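Putative acid phosphatase WZB (Escherichia coli, PDB 2WMY) probably hydrolyses phosphotyrosine in proteins to tyrosine and phosphate, as a member of the low molecular weight phosphotyrosine protein phosphatase family. Local coordinates at residues S22-R27 with Q135-A140; R30-S35 with R143-L148; R57-E60 with C65-G68; S10-C15 with T72-A77. The protein carries 1 engineered substitution. All blocks are in the same frame, centred on the assembly; numbering follows the deposited sequence.

In the fold
Strand 10-15 comes first, and interaction 4 closes a loop from it to 72-77, fixing the approach to helix 76-79 against one face of the parallel sheet. Helix 21-32 follows and meets the C-terminal helix 127-147 twice: near its start in interaction 1 and at its end in interaction 2. These two long closures cross each other, and each also crosses interaction 4. Interaction 3 is local, folding 65-68 back onto helix 53-61, and nests inside the loops closed by the other three. Its Leu66 and the carbonyl of Lys67 reach helix 21-32 at Ile24 and Arg27, while Leu148 of interaction 2 touches Ile11 of strand 10-15.

Interaction 1: residues S22-R27 with Q135-A140; sequences SPIGER and QLLEQA
Ile24 and Leu137 join helix 21-32 to the C-terminal helix 127-147, two of the helices packed around the parallel sheet of the low molecular weight phosphotyrosine phosphatase fold. The touching is done by one methyl of the leucine: Leu137 CD1 lies 3.5 Å from Ile24 CG2, a snug methyl-to-methyl contact, and 3.8 Å from Ile24 CB. The two side chains cross at about a right angle, and Leu137 CD1 lies beside CB and CG2 of the isoleucine; Ile24 CG1 packs instead on Leu66. With chi1 at -72°, Ile24 holds CG2 anti to its backbone N, and this is the branch turned to the leucine. Of the two segments, the backbones come nearest at Gly25, with Gly25 CA 6.0 Å from Leu137 CA; with no side chain in between, Leu137 CD1 also approaches Gly25 N at 4.1 Å.

Further out, Leu137 packs on Phe110, and its side chain comes within about 4 Å, nearest atoms, of that of Arg21, the predicted active-site arginine at the start of helix 21-32. Ile24 is backed by Ala55 and Val58 of helix 53-61. On the side of helix 21-32 turned from the leucine, Glu26 and Arg27 form a salt bridge; Glu26 OE1 also bonds Ser40 OG, and Arg27 NH1 bonds the carbonyl of Lys67. The bridge is nearly straight: Arg27 NE donates at 170° to the anti lone pair of Glu26 OE2, 2.7 Å away, with the oxygen lying in the guanidinium plane.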
loop_
_atom_site.group_PDB
_atom_site.type_symbol
_atom_site.label_atom_id
_atom_site.label_comp_id
_atom_site.label_asym_id
_atom_site.label_seq_id
_atom_site.Cartn_x
_atom_site.Cartn_y
_atom_site.Cartn_z
ATOM N N SER A 22 2.312 1.386 -2.354
ATOM C CA SER A 22 2.191 0.170 -1.540
ATOM C C SER A 22 3.517 -0.291 -0.909
ATOM O O SER A 22 3.539 -0.710 0.252
ATOM C CB SER A 22 1.421 -0.967 -2.245
ATOM O OG SER A 22 2.003 -1.381 -3.468
ATOM N N PRO A 23 4.636 -0.173 -1.637
ATOM C CA PRO A 23 5.872 -0.608 -0.972
ATOM C C PRO A 23 6.134 0.219 0.284
ATOM O O PRO A 23 6.668 -0.280 1.269
ATOM C CB PRO A 23 6.964 -0.333 -2.013
ATOM C CG PRO A 23 6.259 -0.084 -3.296
ATOM C CD PRO A 23 4.886 0.405 -2.968
ATOM N N ILE A 24 5.766 1.491 0.234
ATOM C CA ILE A 24 5.944 2.368 1.381
ATOM C C ILE A 24 4.926 2.043 2.480
ATOM O O ILE A 24 5.275 1.942 3.651
ATOM C CB ILE A 24 5.865 3.841 0.954
ATOM C CG1 ILE A 24 7.134 4.213 0.179
ATOM C CG2 ILE A 24 5.676 4.736 2.166
ATOM C CD1 ILE A 24 7.107 5.620 -0.419
ATOM N N GLY A 25 3.671 1.847 2.088
ATOM C CA GLY A 25 2.630 1.456 3.024
ATOM C C GLY A 25 2.945 0.128 3.686
ATOM O O GLY A 25 2.763 -0.030 4.890
ATOM N N GLU A 26 3.429 -0.827 2.895
ATOM C CA GLU A 26 3.809 -2.139 3.412
ATOM C C GLU A 26 4.855 -2.026 4.509
ATOM O O GLU A 26 4.701 -2.607 5.585
ATOM C CB GLU A 26 4.339 -3.019 2.284
ATOM C CG GLU A 26 5.162 -4.214 2.719
ATOM C CD GLU A 26 5.899 -4.861 1.542
ATOM O OE1 GLU A 26 5.227 -5.344 0.601
ATOM O OE2 GLU A 26 7.149 -4.878 1.553
ATOM N N ARG A 27 5.919 -1.274 4.234
ATOM C CA ARG A 27 7.052 -1.199 5.154
ATOM C C ARG A 27 6.701 -0.413 6.419
ATOM O O ARG A 27 7.168 -0.738 7.512
ATOM C CB ARG A 27 8.290 -0.604 4.458
ATOM C CG ARG A 27 8.788 -1.413 3.261
ATOM C CD ARG A 27 9.263 -2.801 3.667
ATOM N NE ARG A 27 9.426 -3.675 2.507
ATOM C CZ ARG A 27 10.601 -4.019 1.981
ATOM N NH1 ARG A 27 11.730 -3.578 2.519
ATOM N NH2 ARG A 27 10.646 -4.810 0.914
ATOM N N GLN A 135 3.923 11.396 3.969
ATOM C CA GLN A 135 3.282 11.811 5.211
ATOM C C GLN A 135 1.877 11.225 5.332
ATOM O O GLN A 135 1.486 10.751 6.391
ATOM C CB GLN A 135 3.237 13.335 5.340
ATOM C CG GLN A 135 2.501 13.786 6.601
ATOM C CD GLN A 135 2.365 15.291 6.706
ATOM O OE1 GLN A 135 3.342 16.027 6.564
ATOM N NE2 GLN A 135 1.150 15.757 6.954
ATOM N N LEU A 136 1.121 11.256 4.242
ATOM C CA LEU A 136 -0.219 10.688 4.241
ATOM C C LEU A 136 -0.196 9.190 4.544
ATOM O O LEU A 136 -1.005 8.700 5.324
ATOM C CB LEU A 136 -0.904 10.943 2.906
ATOM C CG LEU A 136 -1.384 12.365 2.616
ATOM C CD1 LEU A 136 -1.854 12.454 1.171
ATOM C CD2 LEU A 136 -2.495 12.805 3.587
ATOM N N LEU A 137 0.727 8.466 3.916
ATOM C CA LEU A 137 0.856 7.032 4.156
ATOM C C LEU A 137 1.235 6.758 5.603
ATOM O O LEU A 137 0.784 5.785 6.213
ATOM C CB LEU A 137 1.891 6.418 3.209
ATOM C CG LEU A 137 1.384 6.128 1.791
ATOM C CD1 LEU A 137 2.492 5.570 0.924
ATOM C CD2 LEU A 137 0.212 5.159 1.826
ATOM N N GLU A 138 2.066 7.633 6.156
ATOM C CA GLU A 138 2.560 7.449 7.508
ATOM C C GLU A 138 1.442 7.668 8.513
ATOM O O GLU A 138 1.268 6.875 9.437
ATOM C CB GLU A 138 3.742 8.387 7.790
ATOM C CG GLU A 138 4.274 8.290 9.206
ATOM C CD GLU A 138 5.641 8.930 9.364
ATOM O OE1 GLU A 138 5.842 10.061 8.866
ATOM O OE2 GLU A 138 6.513 8.298 9.991
ATOM N N GLN A 139 0.691 8.749 8.324
ATOM C CA GLN A 139 -0.433 9.073 9.196
ATOM C C GLN A 139 -1.529 8.006 9.085
ATOM O O GLN A 139 -2.096 7.582 10.085
ATOM C CB GLN A 139 -0.995 10.464 8.856
ATOM C CG GLN A 139 -2.160 10.903 9.716
ATOM C CD GLN A 139 -2.627 12.318 9.403
ATOM O OE1 GLN A 139 -2.915 12.653 8.255
ATOM N NE2 GLN A 139 -2.710 13.150 10.434
ATOM N N ALA A 140 -1.814 7.568 7.865
ATOM C CA ALA A 140 -2.810 6.521 7.644
ATOM C C ALA A 140 -2.394 5.206 8.307
ATOM O O ALA A 140 -3.231 4.491 8.881
ATOM C CB ALA A 140 -3.034 6.318 6.157
#

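Interaction 2: residues R30-S35 with R143-L148; sequences RRLLPS and RWAEKL
Leu32, in the last turn of helix 21-32, meets Ala145 on helix 127-147, and the CA atoms of this pair are 6.5 Å apart. Leu32 CB lies 3.9 Å from Ala145 CB, and the CD1 methyl of Leu32 reaches the same carbon at 4.0 Å. Next comes Leu33, the first residue to leave the helical backbone angles. Its chi1 of -44° sets CG opposite the carbonyl carbon, which turns the fork toward helix 127-147. Leu33 CD2 sits 3.9 Å from Ala145 CB, so that two consecutive leucines share the one methyl, while Leu33 CD1 faces Leu148 CD1 at a looser 4.3 Å. Leu148 is itself the first residue beyond its helix: the contact is an apolar meeting of the last turns of two helices and the residues just beyond them, near the surface.

Around it, Leu148 reaches on to Ile11 of strand 10-15, and Arg30 NE bonds the carbonyl of Ile38 in strand 37-42. Helix 127-147 is tied to strand 107-109, an outermost strand of the sheet, by Trp144, whose NE1 bonds the carbonyl of Leu109 and whose ring meets Trp113 edge-to-face.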
loop_
_atom_site.group_PDB
_atom_site.type_symbol
_atom_site.label_atom_id
_atom_site.label_comp_id
_atom_site.label_asym_id
_atom_site.label_seq_id
_atom_site.Cartn_x
_atom_site.Cartn_y
_atom_site.Cartn_z
ATOM N N ARG A 30 4.651 -2.841 8.575
ATOM C CA ARG A 30 5.476 -3.904 9.159
ATOM C C ARG A 30 6.186 -3.380 10.396
ATOM O O ARG A 30 6.274 -4.056 11.414
ATOM C CB ARG A 30 6.520 -4.413 8.164
ATOM C CG ARG A 30 5.982 -5.278 7.050
ATOM C CD ARG A 30 7.117 -5.760 6.163
ATOM N NE ARG A 30 6.642 -6.584 5.057
ATOM C CZ ARG A 30 7.430 -7.093 4.116
ATOM N NH1 ARG A 30 8.735 -6.858 4.148
ATOM N NH2 ARG A 30 6.918 -7.836 3.148
ATOM N N ARG A 31 6.700 -2.164 10.271
ATOM C CA ARG A 31 7.331 -1.423 11.351
ATOM C C ARG A 31 6.444 -1.388 12.598
ATOM O O ARG A 31 6.922 -1.546 13.723
ATOM C CB ARG A 31 7.529 0.004 10.859
ATOM C CG ARG A 31 8.785 0.716 11.273
ATOM C CD ARG A 31 8.652 2.173 10.836
ATOM N NE ARG A 31 9.926 2.825 10.570
ATOM C CZ ARG A 31 10.046 4.109 10.249
ATOM N NH1 ARG A 31 8.963 4.873 10.165
ATOM N NH2 ARG A 31 11.243 4.632 10.017
ATOM N N LEU A 32 5.149 -1.162 12.387
ATOM C CA LEU A 32 4.201 -0.952 13.478
ATOM C C LEU A 32 3.581 -2.252 13.990
ATOM O O LEU A 32 3.241 -2.367 15.168
ATOM C CB LEU A 32 3.091 0.007 13.036
ATOM C CG LEU A 32 3.517 1.446 12.753
ATOM C CD1 LEU A 32 2.476 2.149 11.901
ATOM C CD2 LEU A 32 3.754 2.200 14.061
ATOM N N LEU A 33 3.424 -3.220 13.098
ATOM C CA LEU A 33 2.801 -4.490 13.449
ATOM C C LEU A 33 3.702 -5.640 12.995
ATOM O O LEU A 33 3.409 -6.323 12.012
ATOM C CB LEU A 33 1.416 -4.589 12.806
ATOM C CG LEU A 33 0.549 -3.326 12.905
ATOM C CD1 LEU A 33 -0.536 -3.324 11.849
ATOM C CD2 LEU A 33 -0.052 -3.169 14.300
ATOM N N PRO A 34 4.806 -5.856 13.726
ATOM C CA PRO A 34 5.900 -6.761 13.351
ATOM C C PRO A 34 5.487 -8.227 13.253
ATOM O O PRO A 34 6.185 -9.005 12.610
ATOM C CB PRO A 34 6.906 -6.595 14.501
ATOM C CG PRO A 34 6.501 -5.345 15.215
ATOM C CD PRO A 34 5.022 -5.254 15.052
ATOM N N SER A 35 4.378 -8.601 13.879
ATOM C CA SER A 35 4.012 -10.012 13.973
ATOM C C SER A 35 3.093 -10.473 12.848
ATOM O O SER A 35 2.746 -11.650 12.772
ATOM C CB SER A 35 3.362 -10.305 15.325
ATOM O OG SER A 35 2.167 -9.560 15.478
ATOM N N ARG A 143 -2.776 5.141 12.169
ATOM C CA ARG A 143 -4.175 4.965 12.545
ATOM C C ARG A 143 -4.692 3.554 12.274
ATOM O O ARG A 143 -5.458 3.020 13.070
ATOM C CB ARG A 143 -5.052 6.025 11.884
ATOM C CG ARG A 143 -4.614 7.437 12.239
ATOM C CD ARG A 143 -5.533 8.500 11.660
ATOM N NE ARG A 143 -5.146 9.826 12.133
ATOM C CZ ARG A 143 -5.839 10.936 11.908
ATOM N NH1 ARG A 143 -6.970 10.893 11.216
ATOM N NH2 ARG A 143 -5.402 12.092 12.386
ATOM N N TRP A 144 -4.263 2.939 11.172
ATOM C CA TRP A 144 -4.621 1.542 10.929
ATOM C C TRP A 144 -4.031 0.644 12.009
ATOM O O TRP A 144 -4.650 -0.332 12.414
ATOM C CB TRP A 144 -4.205 1.066 9.529
ATOM C CG TRP A 144 -5.334 1.106 8.528
ATOM C CD1 TRP A 144 -5.399 1.852 7.391
ATOM C CD2 TRP A 144 -6.565 0.370 8.596
ATOM N NE1 TRP A 144 -6.592 1.625 6.741
ATOM C CE2 TRP A 144 -7.323 0.716 7.460
ATOM C CE3 TRP A 144 -7.100 -0.545 9.509
ATOM C CZ2 TRP A 144 -8.591 0.182 7.211
ATOM C CZ3 TRP A 144 -8.359 -1.082 9.256
ATOM C CH2 TRP A 144 -9.090 -0.712 8.120
ATOM N N ALA A 145 -2.845 0.993 12.494
ATOM C CA ALA A 145 -2.192 0.195 13.525
ATOM C C ALA A 145 -2.916 0.337 14.858
ATOM O O ALA A 145 -3.025 -0.625 15.615
ATOM C CB ALA A 145 -0.737 0.584 13.665
ATOM N N GLU A 146 -3.412 1.539 15.140
ATOM C CA GLU A 146 -4.170 1.775 16.361
ATOM C C GLU A 146 -5.404 0.877 16.385
ATOM O O GLU A 146 -5.789 0.363 17.431
ATOM C CB GLU A 146 -4.574 3.248 16.469
ATOM C CG GLU A 146 -3.413 4.191 16.751
ATOM C CD GLU A 146 -3.750 5.651 16.467
ATOM O OE1 GLU A 146 -2.907 6.529 16.771
ATOM O OE2 GLU A 146 -4.853 5.921 15.936
ATOM N N LYS A 147 -6.003 0.678 15.218
ATOM C CA LYS A 147 -7.215 -0.121 15.094
ATOM C C LYS A 147 -6.951 -1.616 15.242
ATOM O O LYS A 147 -7.692 -2.321 15.925
ATOM C CB LYS A 147 -7.892 0.154 13.752
ATOM C CG LYS A 147 -8.556 1.508 13.674
ATOM C CD LYS A 147 -9.760 1.567 14.590
ATOM C CE LYS A 147 -10.351 2.964 14.640
ATOM N NZ LYS A 147 -11.565 3.012 15.504
ATOM N N LEU A 148 -5.901 -2.101 14.592
ATOM C CA LEU A 148 -5.589 -3.525 14.621
ATOM C C LEU A 148 -4.734 -3.870 15.838
ATOM O O LEU A 148 -3.926 -4.794 15.800
ATOM C CB LEU A 148 -4.897 -3.943 13.320
ATOM C CG LEU A 148 -5.609 -3.455 12.053
ATOM C CD1 LEU A 148 -4.692 -3.512 10.846
ATOM C CD2 LEU A 148 -6.888 -4.254 11.797
#

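Interaction 3: residues R57-E60 with C65-G68; sequences RVAE and CLKG
Across the contact of Ala59 and Glu60 with Leu66 and Lys67, the backbones come nearest at Glu60 and Cys65, with CA atoms 6.0 Å apart, as the chain leaves helix 53-61 and doubles back beside it. Here, in the low molecular weight phosphotyrosine phosphatase fold, the loop after helix 53-61 packs back on that helix. The apolar half is Leu66 on Ala59. Both prongs of the leucine fork meet the one methyl: Ala59 CB is 3.9 Å from Leu66 CD1 and 4.0 Å from Leu66 CD2. The chi1 of Leu66, -98°, lies well off a staggered value. The same side chain also packs on Ile24 and Arg27 of helix 21-32, so it fills the corner between two helices.

The polar half lies at the surface. Glu60, extended beyond CG, crosses the long chain of Lys67 at about a right angle and touches it at the carbon before the ammonium, Lys67 CE lying 4.0 Å from Glu60 OE2. The charged ends stay too far apart for a salt bridge. A water joins the two segments instead, accepting from Leu66 N at 2.8 Å and donating a longer bond to Glu60 OE2. The loop also braces itself: with SG anti to its own backbone N, Cys65 places the sulfur where Lys67 N donates to it, 3.4 Å from N to SG and 158° at the hydrogen.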
loop_
_atom_site.group_PDB
_atom_site.type_symbol
_atom_site.label_atom_id
_atom_site.label_comp_id
_atom_site.label_asym_id
_atom_site.label_seq_id
_atom_site.Cartn_x
_atom_site.Cartn_y
_atom_site.Cartn_z
ATOM N N ARG A 57 14.025 7.600 -2.296
ATOM C CA ARG A 57 14.518 8.867 -1.753
ATOM C C ARG A 57 13.703 9.325 -0.545
ATOM O O ARG A 57 14.253 9.544 0.537
ATOM C CB ARG A 57 14.511 9.975 -2.808
ATOM C CG ARG A 57 15.866 10.254 -3.423
ATOM C CD ARG A 57 15.964 11.689 -3.940
ATOM N NE ARG A 57 14.841 12.038 -4.802
ATOM C CZ ARG A 57 14.703 11.614 -6.054
ATOM N NH1 ARG A 57 15.620 10.819 -6.595
ATOM N NH2 ARG A 57 13.646 11.980 -6.764
ATOM N N VAL A 58 12.394 9.472 -0.727
ATOM C CA VAL A 58 11.559 9.977 0.356
ATOM C C VAL A 58 11.562 9.022 1.534
ATOM O O VAL A 58 11.498 9.450 2.684
ATOM C CB VAL A 58 10.113 10.309 -0.080
ATOM C CG1 VAL A 58 9.274 9.036 -0.269
ATOM C CG2 VAL A 58 9.464 11.242 0.951
ATOM N N ALA A 59 11.654 7.731 1.245
ATOM C CA ALA A 59 11.650 6.729 2.295
ATOM C C ALA A 59 12.906 6.844 3.158
ATOM O O ALA A 59 12.819 7.030 4.376
ATOM C CB ALA A 59 11.534 5.342 1.698
ATOM N N GLU A 60 14.074 6.737 2.535
ATOM C CA GLU A 60 15.322 6.796 3.298
ATOM C C GLU A 60 15.465 8.121 4.045
ATOM O O GLU A 60 15.886 8.152 5.201
ATOM C CB GLU A 60 16.537 6.528 2.406
ATOM C CG GLU A 60 16.748 5.045 2.128
ATOM C CD GLU A 60 17.864 4.776 1.138
ATOM O OE1 GLU A 60 18.686 5.688 0.898
ATOM O OE2 GLU A 60 17.915 3.645 0.604
ATOM N N CYS A 65 13.245 1.858 5.107
ATOM C CA CYS A 65 13.958 1.036 4.125
ATOM C C CYS A 65 13.015 0.275 3.190
ATOM O O CYS A 65 12.154 -0.489 3.640
ATOM C CB CYS A 65 14.913 0.059 4.825
ATOM S SG CYS A 65 15.808 -1.088 3.707
ATOM N N LEU A 66 13.197 0.486 1.889
ATOM C CA LEU A 66 12.405 -0.182 0.858
ATOM C C LEU A 66 13.178 -1.311 0.183
ATOM O O LEU A 66 12.725 -1.894 -0.802
ATOM C CB LEU A 66 11.959 0.830 -0.196
ATOM C CG LEU A 66 10.544 1.402 -0.088
ATOM C CD1 LEU A 66 10.149 1.698 1.350
ATOM C CD2 LEU A 66 10.402 2.638 -0.974
ATOM N N LYS A 67 14.346 -1.633 0.715
ATOM C CA LYS A 67 15.235 -2.546 0.016
ATOM C C LYS A 67 14.683 -3.964 -0.061
ATOM O O LYS A 67 14.029 -4.443 0.863
ATOM C CB LYS A 67 16.641 -2.509 0.620
ATOM C CG LYS A 67 17.381 -1.211 0.321
ATOM C CD LYS A 67 18.711 -1.127 1.054
ATOM C CE LYS A 67 19.536 0.035 0.540
ATOM N NZ LYS A 67 20.990 -0.162 0.795
ATOM N N GLY A 68 14.936 -4.621 -1.186
ATOM C CA GLY A 68 14.464 -5.973 -1.398
ATOM C C GLY A 68 13.114 -6.032 -2.079
ATOM O O GLY A 68 12.608 -7.116 -2.364
HETATM O O HOH W 1 15.392 1.591 0.511
#

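Interaction 4: residues S10-C15 with T72-A77; sequences SILVIC and TKFTSA
Phe74 points its ring at Leu12 and Ile14, alternate residues on one face of strand 10-15; toward the strand, the CD1-CE1 side of the ring makes the contact. The tight spot is the terminal methyl of Ile14, whose CD1 lies 3.4 Å from Phe74 CE1 and 3.5 Å from Phe74 CD1, coming in obliquely. Leu12 instead approaches at the ring edge, near its plane, with Leu12 CD2 3.7 Å from Phe74 CE1. With chi1 at 174° the ring is carried away from the backbone N and over to the two strand side chains. Without the ring, as with an alanine here, Leu12 CD2 and Ile14 CD1 would probably lose their cover and a gap would open between strand and loop.

The backbones remain apart, 7.7 Å from Ile14 CA to Phe74 CA, and the neighbours of the phenylalanine turn elsewhere. Lys73 and Ala77 are exposed to solvent; Thr75 points away from the strand and serves as N-cap of helix 76-79, its OG1 accepting from Leu78 N.

Phe74 also packs on Ala41 of strand 37-42 and Leu85 of strand 84-87, the strands flanking 10-15. Val13 and Cys15 face the other way, onto helix 21-32 of the beta-alpha-beta crossover to strand 37-42, and strand 10-15 leads into the family's CX5R P-loop, from the predicted nucleophile Cys15 to the predicted active-site Arg21.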
loop_
_atom_site.group_PDB
_atom_site.type_symbol
_atom_site.label_atom_id
_atom_site.label_comp_id
_atom_site.label_asym_id
_atom_site.label_seq_id
_atom_site.Cartn_x
_atom_site.Cartn_y
_atom_site.Cartn_z
ATOM N N SER A 10 -3.372 -11.171 8.254
ATOM C CA SER A 10 -2.666 -10.955 6.996
ATOM C C SER A 10 -3.146 -9.669 6.333
ATOM O O SER A 10 -4.351 -9.419 6.254
ATOM C CB SER A 10 -2.904 -12.132 6.051
ATOM O OG SER A 10 -2.753 -13.369 6.727
ATOM N N ILE A 11 -2.207 -8.856 5.855
ATOM C CA ILE A 11 -2.557 -7.613 5.167
ATOM C C ILE A 11 -1.892 -7.485 3.790
ATOM O O ILE A 11 -0.669 -7.628 3.658
ATOM C CB ILE A 11 -2.200 -6.367 6.004
ATOM C CG1 ILE A 11 -2.811 -6.446 7.404
ATOM C CG2 ILE A 11 -2.667 -5.095 5.301
ATOM C CD1 ILE A 11 -2.448 -5.249 8.267
ATOM N N LEU A 12 -2.705 -7.222 2.770
ATOM C CA LEU A 12 -2.195 -6.945 1.431
ATOM C C LEU A 12 -2.388 -5.467 1.104
ATOM O O LEU A 12 -3.519 -4.986 1.001
ATOM C CB LEU A 12 -2.900 -7.820 0.383
ATOM C CG LEU A 12 -2.351 -7.739 -1.052
ATOM C CD1 LEU A 12 -0.901 -8.233 -1.142
ATOM C CD2 LEU A 12 -3.234 -8.515 -2.017
ATOM N N VAL A 13 -1.280 -4.746 0.953
ATOM C CA VAL A 13 -1.321 -3.334 0.582
ATOM C C VAL A 13 -1.273 -3.154 -0.937
ATOM O O VAL A 13 -0.405 -3.699 -1.612
ATOM C CB VAL A 13 -0.160 -2.557 1.237
ATOM C CG1 VAL A 13 -0.277 -1.067 0.934
ATOM C CG2 VAL A 13 -0.154 -2.797 2.744
ATOM N N ILE A 14 -2.195 -2.376 -1.485
ATOM C CA ILE A 14 -2.321 -2.321 -2.936
ATOM C C ILE A 14 -2.382 -0.917 -3.530
ATOM O O ILE A 14 -3.162 -0.064 -3.079
ATOM C CB ILE A 14 -3.575 -3.093 -3.399
ATOM C CG1 ILE A 14 -3.559 -4.518 -2.833
ATOM C CG2 ILE A 14 -3.669 -3.080 -4.923
ATOM C CD1 ILE A 14 -4.887 -5.218 -2.900
ATOM N N CYS A 15 -1.558 -0.689 -4.554
ATOM C CA CYS A 15 -1.655 0.515 -5.363
ATOM C C CYS A 15 -1.749 0.140 -6.839
ATOM O O CYS A 15 -2.351 -0.880 -7.202
ATOM C CB CYS A 15 -0.489 1.490 -5.099
ATOM S SG CYS A 15 1.194 0.900 -5.459
ATOM N N THR A 72 4.929 -6.502 -7.900
ATOM C CA THR A 72 4.104 -7.708 -7.935
ATOM C C THR A 72 2.693 -7.404 -8.417
ATOM O O THR A 72 2.079 -6.422 -7.997
ATOM C CB THR A 72 4.006 -8.351 -6.543
ATOM O OG1 THR A 72 5.318 -8.679 -6.068
ATOM C CG2 THR A 72 3.135 -9.609 -6.569
ATOM N N LYS A 73 2.185 -8.253 -9.303
ATOM C CA LYS A 73 0.863 -8.060 -9.889
ATOM C C LYS A 73 -0.220 -8.540 -8.939
ATOM O O LYS A 73 -0.129 -9.645 -8.409
ATOM C CB LYS A 73 0.757 -8.829 -11.209
ATOM C CG LYS A 73 -0.604 -8.760 -11.878
ATOM C CD LYS A 73 -0.922 -7.345 -12.325
ATOM C CE LYS A 73 -2.191 -7.302 -13.171
ATOM N NZ LYS A 73 -2.014 -7.965 -14.495
ATOM N N PHE A 74 -1.241 -7.710 -8.724
ATOM C CA PHE A 74 -2.399 -8.126 -7.937
ATOM C C PHE A 74 -3.304 -9.088 -8.710
ATOM O O PHE A 74 -3.623 -8.852 -9.879
ATOM C CB PHE A 74 -3.231 -6.927 -7.483
ATOM C CG PHE A 74 -4.508 -7.318 -6.785
ATOM C CD1 PHE A 74 -4.513 -7.595 -5.432
ATOM C CD2 PHE A 74 -5.695 -7.440 -7.491
ATOM C CE1 PHE A 74 -5.694 -7.966 -4.783
ATOM C CE2 PHE A 74 -6.868 -7.815 -6.851
ATOM C CZ PHE A 74 -6.867 -8.071 -5.492
ATOM N N THR A 75 -3.723 -10.164 -8.050
ATOM C CA THR A 75 -4.617 -11.153 -8.657
ATOM C C THR A 75 -5.625 -11.644 -7.625
ATOM O O THR A 75 -5.391 -11.533 -6.424
ATOM C CB THR A 75 -3.850 -12.387 -9.185
ATOM O OG1 THR A 75 -3.309 -13.123 -8.080
ATOM C CG2 THR A 75 -2.713 -11.977 -10.152
ATOM N N SER A 76 -6.733 -12.213 -8.090
ATOM C CA SER A 76 -7.719 -12.779 -7.172
ATOM C C SER A 76 -7.092 -13.883 -6.330
ATOM O O SER A 76 -7.400 -14.022 -5.151
ATOM C CB SER A 76 -8.921 -13.329 -7.932
ATOM O OG SER A 76 -8.546 -14.474 -8.669
ATOM N N ALA A 77 -6.197 -14.658 -6.937
ATOM C CA ALA A 77 -5.564 -15.776 -6.247
ATOM C C ALA A 77 -4.711 -15.289 -5.083
ATOM O O ALA A 77 -4.710 -15.886 -4.014
ATOM C CB ALA A 77 -4.720 -16.597 -7.227
#